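Local coordinates for protein putative dehydratase (Salmonella enterica subsp. enterica serovar Enteritidis, PDB 3TW9) that dehydrates D-gluconate to 2-dehydro-3-deoxy-D-gluconate with low activity, using one magnesium ion per subunit in an enolase-superfamily fold, at residues T36-P41 and D45-K50; T32-I37 and P83-K88; Q68-V73 and Y420-G425. All blocks are in the same frame, centred on the assembly; numbering follows the deposited sequence.

Contact 1 (T36-P41 and D45-K50); sequences TILTAP and DLAVVK
Leu46 and Thr39 pair across an antiparallel beta hairpin, and the leucine side chain lies close along its partner's carbonyl: Leu46 CB is 3.2 Å from Thr39 O and CG 3.4 Å. With chi1 at -48°, Leu46 CG stands beside its own backbone N, the same N that bonds to Thr39 O, so the side chain passes that oxygen and carries CD1 on to 4.0 Å from Pro41 CD. This apolar contact falls just past the strand end, where a proline without an N-H costs the sheet no bond. Ile37 and Val48 form the other hydrogen-bonded pair, with Ile37 N to Val48 O at 2.7 Å and a return bond from Val48 N to Ile37 O. Between these pairs Leu38 meets Ala47 on the opposite face of the sheet. Leu38 CG stands anti to its own carbonyl carbon (chi1 -67°), which brings CD2 inward to 3.7 Å from Ala47 CB; the small alanine leaves room for this methyl. On the Ile37 face, CD1 of Ile37 extends to Lys50 CB at 4.0 Å, the aliphatic root of a lysine whose extended chain carries NZ away to a salt bridge with Glu414. Strand 46-53 lies between 31-39 and 59-63; Leu38 and Ala47 pack against helix 70-85, while Pro41 and Leu46 meet helix 383-388, Leu46 lying near the substrate-binding Asp354.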
loop_
_atom_site.group_PDB
_atom_site.type_symbol
_atom_site.label_atom_id
_atom_site.label_comp_id
_atom_site.label_asym_id
_atom_site.label_seq_id
_atom_site.Cartn_x
_atom_site.Cartn_y
_atom_site.Cartn_z
ATOM N N THR C 36 1.246 8.974 27.984
ATOM C CA THR C 36 1.624 10.103 27.160
ATOM C C THR C 36 2.689 10.871 27.900
ATOM O O THR C 36 2.443 11.385 28.987
ATOM C CB THR C 36 0.455 11.052 26.879
ATOM O OG1 THR C 36 -0.616 10.312 26.311
ATOM C CG2 THR C 36 0.865 12.130 25.879
ATOM N N ILE C 37 3.868 10.938 27.297
ATOM C CA ILE C 37 4.967 11.752 27.811
ATOM C C ILE C 37 5.003 13.088 27.102
ATOM O O ILE C 37 5.137 13.147 25.869
ATOM C CB ILE C 37 6.330 11.004 27.665
ATOM C CG1 ILE C 37 6.249 9.632 28.351
ATOM C CG2 ILE C 37 7.500 11.857 28.217
ATOM C CD1 ILE C 37 7.239 8.582 27.805
ATOM N N LEU C 38 4.845 14.165 27.869
ATOM C CA LEU C 38 4.916 15.506 27.327
ATOM C C LEU C 38 6.254 16.177 27.662
ATOM O O LEU C 38 6.607 16.342 28.832
ATOM C CB LEU C 38 3.759 16.359 27.840
ATOM C CG LEU C 38 2.326 16.013 27.391
ATOM C CD1 LEU C 38 1.428 17.130 27.869
ATOM C CD2 LEU C 38 2.212 15.903 25.895
ATOM N N THR C 39 6.987 16.585 26.637
ATOM C CA THR C 39 8.345 17.138 26.837
ATOM C C THR C 39 8.681 18.157 25.738
ATOM O O THR C 39 8.218 18.031 24.606
ATOM C CB THR C 39 9.414 15.990 26.925
ATOM O OG1 THR C 39 10.704 16.530 27.256
ATOM C CG2 THR C 39 9.502 15.177 25.611
ATOM N N ALA C 40 9.470 19.175 26.063
ATOM C CA ALA C 40 9.863 20.160 25.050
ATOM C C ALA C 40 11.382 20.481 25.058
ATOM O O ALA C 40 11.754 21.641 25.231
ATOM C CB ALA C 40 9.065 21.435 25.239
ATOM N N PRO C 41 12.250 19.465 24.868
ATOM C CA PRO C 41 13.704 19.726 24.942
ATOM C C PRO C 41 14.246 20.695 23.894
ATOM O O PRO C 41 15.292 21.341 24.115
ATOM C CB PRO C 41 14.318 18.333 24.726
ATOM C CG PRO C 41 13.231 17.376 24.965
ATOM C CD PRO C 41 11.992 18.064 24.507
ATOM N N ASP C 45 6.662 22.028 22.167
ATOM C CA ASP C 45 5.916 20.960 22.858
ATOM C C ASP C 45 5.807 19.685 22.014
ATOM O O ASP C 45 5.394 19.737 20.855
ATOM C CB ASP C 45 4.497 21.440 23.215
ATOM C CG ASP C 45 4.484 22.509 24.304
ATOM O OD1 ASP C 45 5.549 22.848 24.878
ATOM O OD2 ASP C 45 3.386 23.003 24.592
ATOM N N LEU C 46 6.188 18.559 22.608
ATOM C CA LEU C 46 6.117 17.243 21.975
ATOM C C LEU C 46 5.243 16.292 22.792
ATOM O O LEU C 46 5.166 16.410 24.026
ATOM C CB LEU C 46 7.513 16.619 21.832
ATOM C CG LEU C 46 8.662 17.443 21.257
ATOM C CD1 LEU C 46 9.991 16.670 21.359
ATOM C CD2 LEU C 46 8.377 17.913 19.794
ATOM N N ALA C 47 4.580 15.363 22.099
ATOM C CA ALA C 47 3.900 14.244 22.760
ATOM C C ALA C 47 4.440 12.949 22.221
ATOM O O ALA C 47 4.479 12.713 21.016
ATOM C CB ALA C 47 2.386 14.290 22.558
ATOM N N VAL C 48 4.880 12.109 23.140
ATOM C CA VAL C 48 5.374 10.800 22.817
ATOM C C VAL C 48 4.570 9.801 23.635
ATOM O O VAL C 48 4.452 9.933 24.855
ATOM C CB VAL C 48 6.892 10.662 23.154
ATOM C CG1 VAL C 48 7.338 9.205 23.038
ATOM C CG2 VAL C 48 7.705 11.555 22.248
ATOM N N VAL C 49 4.005 8.816 22.948
ATOM C CA VAL C 49 3.319 7.696 23.592
ATOM C C VAL C 49 4.286 6.559 23.871
ATOM O O VAL C 49 5.009 6.142 22.969
ATOM C CB VAL C 49 2.132 7.165 22.691
ATOM C CG1 VAL C 49 1.574 5.810 23.169
ATOM C CG2 VAL C 49 1.005 8.177 22.664
ATOM N N LYS C 50 4.257 6.045 25.111
ATOM C CA LYS C 50 4.971 4.809 25.466
ATOM C C LYS C 50 3.977 3.722 25.778
ATOM O O LYS C 50 3.114 3.890 26.652
ATOM C CB LYS C 50 5.893 5.032 26.663
ATOM C CG LYS C 50 6.710 3.801 27.091
ATOM C CD LYS C 50 7.769 4.236 28.068
ATOM C CE LYS C 50 8.718 3.133 28.429
ATOM N NZ LYS C 50 9.805 3.737 29.257
#

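Contact 2 (T32-I37 and P83-K88); sequences TNVKTI and PFLVGK
Val34 and Leu85 join the first strand of the N-terminal domain's antiparallel sheet to the C-terminal end of helix 70-85, part of the capping domain of the enolase superfamily. Their meeting is the tightly packed part of the contact. Val34 CG2 touches Leu85 CD1 at 3.8 Å and Leu85 CB at 4.0 Å, the two side chains crossing at about a right angle. Leu85 CG lies anti to its carbonyl carbon (chi1 -66°), which puts CD1 beside Val34 CG2 while CD2 points off. Both residues are buried: Val34 also meets Ile77 and Ala82 of the same helix, and Leu85 rests on Ile96 of helix 93-101. A beta-branched valine suits the strand, and the leucine presents both CB and CD1 to the valine methyl.

Toward the solvent the packing thins. Thr32 and Val86 are exposed, and here a side chain meets backbone: both methyls of Val86 approach Thr32 O from one side, CG1 at 3.8 Å. Thr32 and Asn33 together face Glu52 in a classic beta bulge, with both their side chains directed away from the helix end. Val86 is where the chain leaves helical geometry, in a type II turn from Leu85 to Lys88. Gly87 takes a positive phi of 99°, which suits glycine, and its backbone bonds to Ile31. The turn closes through Lys88 N to Leu85 O, and Lys88 then folds back: its NZ sits 3.4 Å above the ring plane of Phe84, over the ring centre, while bonding to Phe84 O at 2.8 Å.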
loop_
_atom_site.group_PDB
_atom_site.type_symbol
_atom_site.label_atom_id
_atom_site.label_comp_id
_atom_site.label_asym_id
_atom_site.label_seq_id
_atom_site.Cartn_x
_atom_site.Cartn_y
_atom_site.Cartn_z
ATOM N N THR C 32 -0.031 -3.533 28.625
ATOM C CA THR C 32 -0.277 -3.392 30.067
ATOM C C THR C 32 -0.518 -1.955 30.497
ATOM O O THR C 32 -1.243 -1.699 31.462
ATOM C CB THR C 32 0.908 -3.927 30.897
ATOM O OG1 THR C 32 2.128 -3.343 30.423
ATOM C CG2 THR C 32 0.973 -5.427 30.829
ATOM N N ASN C 33 0.131 -1.024 29.804
ATOM C CA ASN C 33 0.036 0.384 30.124
ATOM C C ASN C 33 0.263 1.228 28.868
ATOM O O ASN C 33 1.099 0.893 28.037
ATOM C CB ASN C 33 1.059 0.772 31.202
ATOM C CG ASN C 33 0.808 2.156 31.757
ATOM O OD1 ASN C 33 1.655 3.036 31.652
ATOM N ND2 ASN C 33 -0.377 2.364 32.332
ATOM N N VAL C 34 -0.510 2.300 28.741
ATOM C CA VAL C 34 -0.324 3.314 27.709
ATOM C C VAL C 34 -0.194 4.657 28.410
ATOM O O VAL C 34 -1.115 5.078 29.126
ATOM C CB VAL C 34 -1.531 3.378 26.724
ATOM C CG1 VAL C 34 -1.331 4.482 25.696
ATOM C CG2 VAL C 34 -1.741 2.047 26.034
ATOM N N LYS C 35 0.944 5.326 28.232
ATOM C CA LYS C 35 1.069 6.695 28.734
ATOM C C LYS C 35 1.600 7.721 27.731
ATOM O O LYS C 35 2.313 7.387 26.776
ATOM C CB LYS C 35 1.892 6.732 30.013
ATOM C CG LYS C 35 3.366 6.595 29.794
ATOM C CD LYS C 35 4.146 6.724 31.095
ATOM C CE LYS C 35 5.426 5.914 30.997
ATOM N NZ LYS C 35 6.170 5.772 32.286
ATOM N N THR C 36 1.246 8.974 27.984
ATOM C CA THR C 36 1.624 10.103 27.160
ATOM C C THR C 36 2.689 10.871 27.900
ATOM O O THR C 36 2.443 11.385 28.987
ATOM C CB THR C 36 0.455 11.052 26.879
ATOM O OG1 THR C 36 -0.616 10.312 26.311
ATOM C CG2 THR C 36 0.865 12.130 25.879
ATOM N N ILE C 37 3.868 10.938 27.297
ATOM C CA ILE C 37 4.967 11.752 27.811
ATOM C C ILE C 37 5.003 13.088 27.102
ATOM O O ILE C 37 5.137 13.147 25.869
ATOM C CB ILE C 37 6.330 11.004 27.665
ATOM C CG1 ILE C 37 6.249 9.632 28.351
ATOM C CG2 ILE C 37 7.500 11.857 28.217
ATOM C CD1 ILE C 37 7.239 8.582 27.805
ATOM N N PRO C 83 -7.706 3.168 27.936
ATOM C CA PRO C 83 -8.632 2.069 28.224
ATOM C C PRO C 83 -9.110 1.221 27.027
ATOM O O PRO C 83 -9.624 0.122 27.225
ATOM C CB PRO C 83 -9.820 2.767 28.897
ATOM C CG PRO C 83 -9.774 4.148 28.422
ATOM C CD PRO C 83 -8.325 4.486 28.218
ATOM N N PHE C 84 -8.943 1.728 25.808
ATOM C CA PHE C 84 -9.236 0.951 24.598
ATOM C C PHE C 84 -8.194 -0.157 24.400
ATOM O O PHE C 84 -8.513 -1.203 23.862
ATOM C CB PHE C 84 -9.326 1.898 23.369
ATOM C CG PHE C 84 -9.673 1.214 22.065
ATOM C CD1 PHE C 84 -11.002 0.960 21.726
ATOM C CD2 PHE C 84 -8.660 0.842 21.166
ATOM C CE1 PHE C 84 -11.324 0.335 20.511
ATOM C CE2 PHE C 84 -8.957 0.203 19.952
ATOM C CZ PHE C 84 -10.297 -0.050 19.617
ATOM N N LEU C 85 -6.963 0.074 24.867
ATOM C CA LEU C 85 -5.833 -0.801 24.493
ATOM C C LEU C 85 -5.380 -1.804 25.533
ATOM O O LEU C 85 -4.846 -2.868 25.179
ATOM C CB LEU C 85 -4.628 0.037 24.078
ATOM C CG LEU C 85 -4.792 0.859 22.805
ATOM C CD1 LEU C 85 -3.770 1.944 22.824
ATOM C CD2 LEU C 85 -4.632 -0.031 21.584
ATOM N N VAL C 86 -5.549 -1.471 26.804
ATOM C CA VAL C 86 -4.983 -2.331 27.841
ATOM C C VAL C 86 -5.586 -3.731 27.739
ATOM O O VAL C 86 -6.811 -3.903 27.674
ATOM C CB VAL C 86 -5.073 -1.687 29.258
ATOM C CG1 VAL C 86 -4.698 -2.686 30.354
ATOM C CG2 VAL C 86 -4.134 -0.470 29.336
ATOM N N GLY C 87 -4.708 -4.727 27.666
ATOM C CA GLY C 87 -5.109 -6.139 27.623
ATOM C C GLY C 87 -5.128 -6.747 26.226
ATOM O O GLY C 87 -5.261 -7.964 26.067
ATOM N N LYS C 88 -5.003 -5.901 25.207
ATOM C CA LYS C 88 -5.041 -6.382 23.831
ATOM C C LYS C 88 -3.675 -6.841 23.342
ATOM O O LYS C 88 -2.653 -6.365 23.813
ATOM C CB LYS C 88 -5.578 -5.276 22.904
ATOM C CG LYS C 88 -7.044 -4.988 23.160
ATOM C CD LYS C 88 -7.600 -3.917 22.281
ATOM C CE LYS C 88 -9.135 -3.961 22.362
ATOM N NZ LYS C 88 -9.729 -2.730 21.796
#

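Contact 3 (Q68-V73 and Y420-G425); sequences QRIFAV and YPCEGG
Phe71 and Cys422 meet where the first turn of helix 70-85 faces the C-terminal loop, with Phe71 CZ 4.2 Å from Cys422 CB. The same ring comes closer still to the backbone, its CE2 standing 3.7 Å from Gly424 CA. Phe71 CG is anti to its carbonyl carbon (chi1 -63°), which swings the outer ring atoms CE2 and CZ to Gly424 and Cys422. Glycine fits position 424 twice over: its phi is positive, and a beta carbon would run into the phenylalanine ring. Ile70 adds a more distant touch, CG2 to Cys422 SG at 4.3 Å; that same methyl sits over the centre of the Phe71 ring, 4.0 Å above its plane.

Beyond the apolar patch, at its Gln68 end, the contact turns polar. A water donates to Gln68 O at 2.8 Å and to Gly425 O at 2.7 Å, joining the two backbones. Arg69 NH1 also bonds to Gln68 O, which lies close to the guanidinium plane, the donor standing well above the carbonyl plane. Gln68 NE2, on a residue assigned to substrate binding, bonds to a glycerol, probably from the crystallisation liquor. Asp45 fixes the loop, its carboxylate accepting from the N-H groups of Glu423 and Gly424. Leu38 of strand 31-39 touches Ile70, Phe71 and Cys422, and Arg69 and Val73 lean on Ile111 of helix 110-131, setting the contact between sheet, helix and loop.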
loop_
_atom_site.group_PDB
_atom_site.type_symbol
_atom_site.label_atom_id
_atom_site.label_comp_id
_atom_site.label_asym_id
_atom_site.label_seq_id
_atom_site.Cartn_x
_atom_site.Cartn_y
_atom_site.Cartn_z
ATOM N N GLN C 68 0.569 22.519 18.670
ATOM C CA GLN C 68 -0.358 23.594 19.052
ATOM C C GLN C 68 -1.533 23.111 19.911
ATOM O O GLN C 68 -2.233 23.936 20.504
ATOM C CB GLN C 68 -0.860 24.345 17.831
ATOM C CG GLN C 68 0.236 25.049 17.019
ATOM C CD GLN C 68 0.843 24.176 15.921
ATOM O OE1 GLN C 68 0.639 22.977 15.881
ATOM N NE2 GLN C 68 1.615 24.800 15.036
ATOM N N ARG C 69 -1.748 21.800 19.974
ATOM C CA ARG C 69 -2.869 21.254 20.759
ATOM C C ARG C 69 -2.416 20.108 21.642
ATOM O O ARG C 69 -3.194 19.217 21.977
ATOM C CB ARG C 69 -4.073 20.879 19.867
ATOM C CG ARG C 69 -4.771 22.066 19.190
ATOM C CD ARG C 69 -5.531 22.976 20.153
ATOM N NE ARG C 69 -6.230 24.072 19.474
ATOM C CZ ARG C 69 -5.681 25.229 19.081
ATOM N NH1 ARG C 69 -4.404 25.494 19.322
ATOM N NH2 ARG C 69 -6.425 26.147 18.463
ATOM N N ILE C 70 -1.148 20.164 22.066
ATOM C CA ILE C 70 -0.537 19.068 22.778
ATOM C C ILE C 70 -1.312 18.538 23.985
ATOM O O ILE C 70 -1.364 17.339 24.175
ATOM C CB ILE C 70 0.964 19.378 23.144
ATOM C CG1 ILE C 70 1.827 18.127 22.984
ATOM C CG2 ILE C 70 1.113 19.963 24.556
ATOM C CD1 ILE C 70 2.059 17.718 21.552
ATOM N N PHE C 71 -1.944 19.430 24.770
ATOM C CA PHE C 71 -2.658 18.993 25.982
ATOM C C PHE C 71 -3.947 18.266 25.636
ATOM O O PHE C 71 -4.327 17.335 26.324
ATOM C CB PHE C 71 -2.923 20.156 26.955
ATOM C CG PHE C 71 -1.680 20.788 27.493
ATOM C CD1 PHE C 71 -0.774 20.031 28.235
ATOM C CD2 PHE C 71 -1.443 22.141 27.317
ATOM C CE1 PHE C 71 0.384 20.612 28.764
ATOM C CE2 PHE C 71 -0.294 22.734 27.844
ATOM C CZ PHE C 71 0.620 21.967 28.561
ATOM N N ALA C 72 -4.588 18.676 24.537
ATOM C CA ALA C 72 -5.777 17.979 24.035
ATOM C C ALA C 72 -5.458 16.590 23.454
ATOM O O ALA C 72 -6.241 15.636 23.620
ATOM C CB ALA C 72 -6.547 18.870 23.025
ATOM N N VAL C 73 -4.302 16.478 22.800
ATOM C CA VAL C 73 -3.769 15.180 22.378
ATOM C C VAL C 73 -3.553 14.232 23.576
ATOM O O VAL C 73 -3.975 13.077 23.538
ATOM C CB VAL C 73 -2.481 15.350 21.552
ATOM C CG1 VAL C 73 -1.851 13.966 21.230
ATOM C CG2 VAL C 73 -2.792 16.124 20.256
ATOM N N TYR C 420 12.110 19.169 30.889
ATOM C CA TYR C 420 11.619 20.138 29.906
ATOM C C TYR C 420 10.091 20.085 29.792
ATOM O O TYR C 420 9.566 19.527 28.814
ATOM C CB TYR C 420 12.256 19.880 28.518
ATOM C CG TYR C 420 13.762 19.717 28.574
ATOM C CD1 TYR C 420 14.606 20.833 28.580
ATOM C CD2 TYR C 420 14.336 18.450 28.652
ATOM C CE1 TYR C 420 15.993 20.680 28.644
ATOM C CE2 TYR C 420 15.721 18.289 28.717
ATOM C CZ TYR C 420 16.532 19.407 28.719
ATOM O OH TYR C 420 17.896 19.239 28.784
ATOM N N PRO C 421 9.363 20.666 30.779
ATOM C CA PRO C 421 7.903 20.604 30.694
ATOM C C PRO C 421 7.369 21.433 29.530
ATOM O O PRO C 421 8.005 22.396 29.087
ATOM C CB PRO C 421 7.443 21.178 32.042
ATOM C CG PRO C 421 8.549 22.067 32.467
ATOM C CD PRO C 421 9.810 21.412 31.975
ATOM N N CYS C 422 6.227 21.014 28.999
ATOM C CA CYS C 422 5.570 21.743 27.911
ATOM C C CYS C 422 5.024 23.097 28.366
ATOM O O CYS C 422 4.725 23.300 29.540
ATOM C CB CYS C 422 4.466 20.887 27.265
ATOM S SG CYS C 422 5.075 19.535 26.246
ATOM N N GLU C 423 4.897 24.012 27.410
ATOM C CA GLU C 423 4.610 25.403 27.691
ATOM C C GLU C 423 3.150 25.743 27.400
ATOM O O GLU C 423 2.555 26.569 28.088
ATOM C CB GLU C 423 5.579 26.261 26.868
ATOM C CG GLU C 423 5.191 27.708 26.601
ATOM C CD GLU C 423 6.067 28.345 25.533
ATOM O OE1 GLU C 423 5.524 29.059 24.664
ATOM O OE2 GLU C 423 7.298 28.122 25.555
ATOM N N GLY C 424 2.568 25.102 26.386
ATOM C CA GLY C 424 1.226 25.476 25.929
ATOM C C GLY C 424 1.216 26.881 25.347
ATOM O O GLY C 424 2.206 27.323 24.763
ATOM N N GLY C 425 0.112 27.604 25.525
ATOM C CA GLY C 425 0.023 28.950 24.982
ATOM C C GLY C 425 -0.366 28.937 23.520
ATOM O O GLY C 425 -0.653 27.881 22.957
HETATM O O HOH W 1 -1.007 26.495 20.649
#

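How the contacts relate
Contacts 1 and 2 share strand 31-39, with Thr36 and Ile37 in both, and their centres lie 16 Å apart; contacts 2 and 3 use the two ends of helix 70-85, with centres 21 Å apart and no touch between them. Contacts 1 and 3 have centres about 9 Å apart, and a probable hydrogen bond links Ala40 N to Tyr420 O. Along the chain, contact 1 closes before contact 3 opens, whereas the segments of contacts 2 and 3 alternate. Contact 2 ties the sheet to the end of the helix, and contact 3 ties the start of the helix to the late 420-425 loop; contacts 1 and 3 lie near residues assigned to substrate binding.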